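Local coordinates for protein phosphoribulokinase 1 (Rhodobacter sphaeroides, PDB 1A7J) that catalyses the ATP-dependent phosphorylation of D-ribulose 5-phosphate to D-ribulose 1,5-bisphosphate in the Calvin cycle, at residues Phe70-Asn75 / Gly132-Val137; Leu160-Lys165 / Arg186-Tyr191. All blocks are in the same frame, centred on the assembly; numbering follows the deposited sequence.

Contact 1 (Phe70-Asn75 / Gly132-Val137); sequences FSYEAN and GLHGAV
His134 and Tyr72 meet their partners with CG set anti to their own carbonyl carbon (chi1 -68° and -54°); this carries the imidazole of His134 to the backbone of 70-75, while the phenol ring of Tyr72 runs past Val137 in the opposite direction. One direct hydrogen bond links the two loops: His134 NE2 donates to Phe70 O over 3.0 Å. The carbonyl oxygen lies practically in the imidazole plane, but the N-H...O angle of 133° makes the bond distinctly bent, and the donor stands tilted from the carbonyl plane. Since NE2 is the donor, it carries a proton here.

On the other ring nitrogen, a water is hydrogen-bonded to His134 ND1 at 3.0 Å and gives a hydrogen to Asn75 OD1, so both nitrogens of the imidazole lead to the 70-75 loop. The side chain of Asn75 crosses that of His134 at about a right angle, the amide and ring planes well short of perpendicular, with Asn75 ND2 3.6 Å from His134 CE1. That amide is itself fixed in rotation, because Asn75 ND2 donates to Ser71 O at 2.9 Å with the acceptor in the amide plane.

Apolar contacts flank this polar centre. Leu133 brings CG to 3.9 Å from Phe70 CE1, at the edge of the phenyl ring, with CD2 alongside. Val137 CG1 approaches Tyr72 CE1 obliquely at 3.4 Å. Leu77 of helix 77-90 touches Tyr72, His134 and Val137 together.

Segment 132-137 leaves the C-terminal end of parallel strand 127-132, and Leu133 neighbours Ser14 of the predicted ATP-binding loop, while the 70-75 loop borders the catalytic site. Loops leaving the C-terminal edge of the parallel sheet line the active-site cleft in P-loop kinases, the adenylate-kinase-like fold to which this contact belongs.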
# COMPACT_ATOMS: atom_id res chain seq x y z
N PHE A 70 -8.79 4.71 -7.37
CA PHE A 70 -8.96 4.82 -5.93
C PHE A 70 -10.37 4.40 -5.51
O PHE A 70 -10.56 3.89 -4.40
CB PHE A 70 -8.71 6.27 -5.49
CG PHE A 70 -7.25 6.68 -5.49
CD1 PHE A 70 -6.24 5.73 -5.30
CD2 PHE A 70 -6.89 8.02 -5.57
CE1 PHE A 70 -4.90 6.12 -5.19
CE2 PHE A 70 -5.56 8.42 -5.46
CZ PHE A 70 -4.57 7.46 -5.27
N SER A 71 -11.37 4.68 -6.35
CA SER A 71 -12.75 4.35 -5.99
C SER A 71 -12.87 2.84 -5.75
O SER A 71 -12.15 2.07 -6.38
CB SER A 71 -13.71 4.76 -7.10
OG SER A 71 -13.20 5.81 -7.89
N TYR A 72 -13.79 2.45 -4.87
CA TYR A 72 -14.11 1.03 -4.63
C TYR A 72 -14.69 0.33 -5.86
O TYR A 72 -14.56 -0.89 -6.01
CB TYR A 72 -15.13 0.90 -3.50
CG TYR A 72 -14.77 1.58 -2.20
CD1 TYR A 72 -13.53 1.40 -1.62
CD2 TYR A 72 -15.71 2.30 -1.49
CE1 TYR A 72 -13.24 1.91 -0.36
CE2 TYR A 72 -15.44 2.81 -0.24
CZ TYR A 72 -14.20 2.61 0.33
OH TYR A 72 -13.91 3.12 1.58
N GLU A 73 -15.42 1.08 -6.69
CA GLU A 73 -16.11 0.49 -7.83
C GLU A 73 -15.10 0.01 -8.85
O GLU A 73 -15.43 -0.80 -9.70
CB GLU A 73 -17.03 1.50 -8.53
CG GLU A 73 -17.90 2.31 -7.61
CD GLU A 73 -17.26 3.64 -7.28
OE1 GLU A 73 -17.04 4.46 -8.21
OE2 GLU A 73 -16.94 3.85 -6.09
N ALA A 74 -13.90 0.56 -8.80
CA ALA A 74 -12.89 0.18 -9.77
C ALA A 74 -12.04 -0.98 -9.25
O ALA A 74 -10.95 -1.20 -9.76
CB ALA A 74 -12.00 1.36 -10.12
N ASN A 75 -12.54 -1.70 -8.25
CA ASN A 75 -11.74 -2.77 -7.66
C ASN A 75 -12.54 -4.00 -7.24
O ASN A 75 -13.59 -3.90 -6.63
CB ASN A 75 -10.96 -2.22 -6.47
CG ASN A 75 -9.86 -1.28 -6.89
OD1 ASN A 75 -8.77 -1.71 -7.24
ND2 ASN A 75 -10.16 0.02 -6.92
N GLY A 132 -0.93 -2.74 -1.38
CA GLY A 132 -1.62 -1.88 -2.33
C GLY A 132 -2.35 -0.73 -1.70
O GLY A 132 -2.06 -0.39 -0.57
N LEU A 133 -3.29 -0.14 -2.43
CA LEU A 133 -4.11 0.96 -1.90
C LEU A 133 -5.38 0.59 -1.12
O LEU A 133 -6.12 1.49 -0.72
CB LEU A 133 -4.54 1.92 -3.02
CG LEU A 133 -3.61 2.68 -3.98
CD1 LEU A 133 -2.18 2.35 -3.77
CD2 LEU A 133 -4.02 2.30 -5.37
N HIS A 134 -5.69 -0.70 -0.99
CA HIS A 134 -6.92 -1.11 -0.30
C HIS A 134 -6.78 -2.29 0.68
O HIS A 134 -7.75 -3.00 0.91
CB HIS A 134 -8.02 -1.41 -1.32
CG HIS A 134 -8.52 -0.20 -2.06
ND1 HIS A 134 -8.13 0.10 -3.35
CD2 HIS A 134 -9.44 0.75 -1.73
CE1 HIS A 134 -8.78 1.16 -3.78
NE2 HIS A 134 -9.58 1.58 -2.82
N GLY A 135 -5.67 -2.30 1.44
CA GLY A 135 -5.46 -3.31 2.47
C GLY A 135 -6.04 -3.06 3.86
O GLY A 135 -5.81 -3.82 4.80
N ALA A 136 -6.82 -2.00 3.99
CA ALA A 136 -7.50 -1.73 5.24
C ALA A 136 -8.85 -1.05 4.95
O ALA A 136 -9.46 -0.42 5.83
CB ALA A 136 -6.64 -0.88 6.12
N VAL A 137 -9.40 -1.32 3.77
CA VAL A 137 -10.71 -0.78 3.47
C VAL A 137 -11.74 -1.23 4.47
O VAL A 137 -11.89 -2.43 4.74
CB VAL A 137 -11.19 -1.21 2.11
CG1 VAL A 137 -12.52 -0.61 1.85
CG2 VAL A 137 -10.25 -0.76 1.06
O HOH W 1 -6.76 -1.82 -5.13

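Contact 2 (Leu160-Lys165 / Arg186-Tyr191); sequences LEWIQK and RRMHAY. With SO4 (sulfate ion), chain B.
Charge pairing dominates the meeting of Glu161 and Arg187, whose side chains come from opposite directions. Arg187 presents NH1 and NH2 end-on, and both donate to Glu161 OE2, at 3.1 Å from NH1 and 3.0 Å from NH2. The NH1 bond uses the syn lone pair; a weak third bond joins Arg187 NH2 to Glu161 OE1 at 2.8 Å. Carboxylate and guanidinium planes are 36° apart, so the groups are not coplanar. A lysine in place of Arg187, lacking the paired nitrogens, would probably leave Glu161 more weakly held and free to turn.

Aliphatic packing against the guanidinium comes from Lys165: with CG anti to its backbone N (chi1 164°), it sets CG over one face of Arg187, toward the rim, 3.6 Å from NH2. Helices 158-168 and 180-195, the axes of whose short segments come within 12.8 Å at 131° between their N-to-C directions, are thus bridged by long side chains, and two of the four catalytic-site residues, Lys165 and Arg187, cross obliquely in van der Waals contact. Asp169, a third, forms a salt bridge with Lys165 NZ.

Anion binding follows: a sulfate, probably from the crystallisation liquor, accepts weak hydrogen bonds from Arg186 NH2 (3.0 Å to O1) and Lys165 NZ, and His69 binds it too.

A Met-aromatic contact remains, with Met188 SD at the edge of the Trp162 indole, 3.8 Å from NE1.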
# COMPACT_ATOMS: atom_id res chain seq x y z
N LEU A 160 3.37 15.25 -2.15
CA LEU A 160 4.30 14.30 -2.77
C LEU A 160 3.64 13.15 -3.57
O LEU A 160 4.25 12.61 -4.49
CB LEU A 160 5.25 13.74 -1.69
CG LEU A 160 6.29 12.65 -1.97
CD1 LEU A 160 7.40 13.19 -2.84
CD2 LEU A 160 6.86 12.14 -0.64
N GLU A 161 2.37 12.84 -3.29
CA GLU A 161 1.65 11.84 -4.07
C GLU A 161 1.44 12.39 -5.47
O GLU A 161 1.83 11.74 -6.43
CB GLU A 161 0.31 11.48 -3.43
CG GLU A 161 -0.26 10.11 -3.84
CD GLU A 161 -1.25 10.20 -5.00
OE1 GLU A 161 -2.12 11.10 -4.99
OE2 GLU A 161 -1.14 9.38 -5.95
N TRP A 162 1.01 13.65 -5.57
CA TRP A 162 0.83 14.30 -6.86
C TRP A 162 2.10 14.33 -7.69
O TRP A 162 2.06 14.09 -8.88
CB TRP A 162 0.35 15.73 -6.69
CG TRP A 162 -0.92 15.87 -5.96
CD1 TRP A 162 -1.76 14.88 -5.56
CD2 TRP A 162 -1.57 17.10 -5.69
NE1 TRP A 162 -2.93 15.42 -5.08
CE2 TRP A 162 -2.85 16.78 -5.16
CE3 TRP A 162 -1.23 18.43 -5.89
CZ2 TRP A 162 -3.78 17.75 -4.83
CZ3 TRP A 162 -2.15 19.40 -5.57
CH2 TRP A 162 -3.42 19.06 -5.04
N ILE A 163 3.21 14.78 -7.11
CA ILE A 163 4.48 14.78 -7.81
C ILE A 163 4.78 13.37 -8.26
O ILE A 163 5.25 13.16 -9.36
CB ILE A 163 5.63 15.22 -6.89
CG1 ILE A 163 5.47 16.69 -6.53
CG2 ILE A 163 7.00 14.98 -7.56
CD1 ILE A 163 5.88 17.06 -5.09
N GLN A 164 4.58 12.41 -7.36
CA GLN A 164 4.84 11.02 -7.70
C GLN A 164 3.96 10.60 -8.86
O GLN A 164 4.40 9.86 -9.74
CB GLN A 164 4.61 10.10 -6.49
CG GLN A 164 5.90 9.78 -5.73
CD GLN A 164 5.71 8.97 -4.45
OE1 GLN A 164 4.62 8.47 -4.16
NE2 GLN A 164 6.79 8.78 -3.70
N LYS A 165 2.77 11.17 -8.95
CA LYS A 165 1.80 10.75 -9.94
C LYS A 165 2.03 11.47 -11.26
O LYS A 165 2.00 10.86 -12.32
CB LYS A 165 0.39 11.00 -9.43
CG LYS A 165 -0.64 10.96 -10.50
CD LYS A 165 -0.83 9.55 -11.00
CE LYS A 165 -1.89 9.50 -12.10
NZ LYS A 165 -1.95 8.17 -12.79
N ARG A 186 -9.72 14.93 -10.37
CA ARG A 186 -10.62 13.80 -10.53
C ARG A 186 -10.28 12.68 -9.53
O ARG A 186 -11.16 11.92 -9.13
CB ARG A 186 -10.56 13.29 -11.97
CG ARG A 186 -11.37 12.03 -12.26
CD ARG A 186 -10.97 11.39 -13.57
NE ARG A 186 -10.08 10.24 -13.37
CZ ARG A 186 -8.98 10.01 -14.07
NH1 ARG A 186 -8.69 10.73 -15.15
NH2 ARG A 186 -8.17 9.02 -13.72
N ARG A 187 -9.03 12.63 -9.06
CA ARG A 187 -8.60 11.59 -8.12
C ARG A 187 -8.85 11.98 -6.67
O ARG A 187 -9.02 11.11 -5.84
CB ARG A 187 -7.13 11.20 -8.34
CG ARG A 187 -6.93 10.29 -9.57
CD ARG A 187 -5.52 9.75 -9.75
NE ARG A 187 -4.53 10.64 -9.18
CZ ARG A 187 -3.57 10.26 -8.34
NH1 ARG A 187 -3.23 8.98 -8.24
NH2 ARG A 187 -2.84 11.17 -7.71
N MET A 188 -9.08 13.26 -6.42
CA MET A 188 -9.27 13.72 -5.05
C MET A 188 -10.55 13.19 -4.43
O MET A 188 -10.62 12.93 -3.22
CB MET A 188 -9.26 15.24 -4.99
CG MET A 188 -7.89 15.85 -5.19
SD MET A 188 -6.57 14.98 -4.28
CE MET A 188 -6.86 15.61 -2.60
N HIS A 189 -11.49 12.84 -5.29
CA HIS A 189 -12.83 12.57 -4.85
C HIS A 189 -12.80 11.24 -4.17
O HIS A 189 -13.01 11.19 -2.98
CB HIS A 189 -13.82 12.58 -6.04
CG HIS A 189 -14.08 13.95 -6.61
ND1 HIS A 189 -15.04 14.80 -6.11
CD2 HIS A 189 -13.44 14.65 -7.58
CE1 HIS A 189 -14.97 15.96 -6.73
NE2 HIS A 189 -14.00 15.89 -7.63
N ALA A 190 -12.24 10.25 -4.84
CA ALA A 190 -12.06 8.92 -4.25
C ALA A 190 -10.85 8.83 -3.33
O ALA A 190 -10.64 7.82 -2.68
CB ALA A 190 -11.97 7.87 -5.34
N TYR A 191 -9.97 9.82 -3.39
CA TYR A 191 -8.82 9.80 -2.53
C TYR A 191 -9.31 10.13 -1.15
O TYR A 191 -9.18 9.31 -0.25
CB TYR A 191 -7.78 10.82 -2.99
CG TYR A 191 -6.59 10.95 -2.06
CD1 TYR A 191 -5.54 10.06 -2.13
CD2 TYR A 191 -6.57 11.91 -1.05
CE1 TYR A 191 -4.50 10.10 -1.21
CE2 TYR A 191 -5.54 11.95 -0.11
CZ TYR A 191 -4.51 11.03 -0.19
OH TYR A 191 -3.54 10.98 0.78
S SO4 B . -5.67 6.76 -12.36
O1 SO4 B . -7.09 6.56 -12.44
O2 SO4 B . -5.22 6.52 -11.01
O3 SO4 B . -5.02 5.86 -13.25
O4 SO4 B . -5.37 8.10 -12.73

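Contact 1 is buried and joins two loops, whereas contact 2 lies nearer the surface and joins two helices across a wider gap. Their chemistry differs accordingly: in 70-75/132-137 an imidazole, an amide, a backbone carbonyl and a water share the polar work among apolar side chains, while 160-165/186-191 relies on a salt bridge, with a sulfate lodged beside it. The two share no segment, yet they touch: Phe70 packs its CZ 3.6 Å from Arg187 NH1 and its CB 3.6 Å from Ala190 CB, so helix 180-195 rests on the 70-75 loop. The centres are about 14 Å apart; contact 2 contains Lys165 and Arg187 of the catalytic site, and contact 1 reaches it through Phe70.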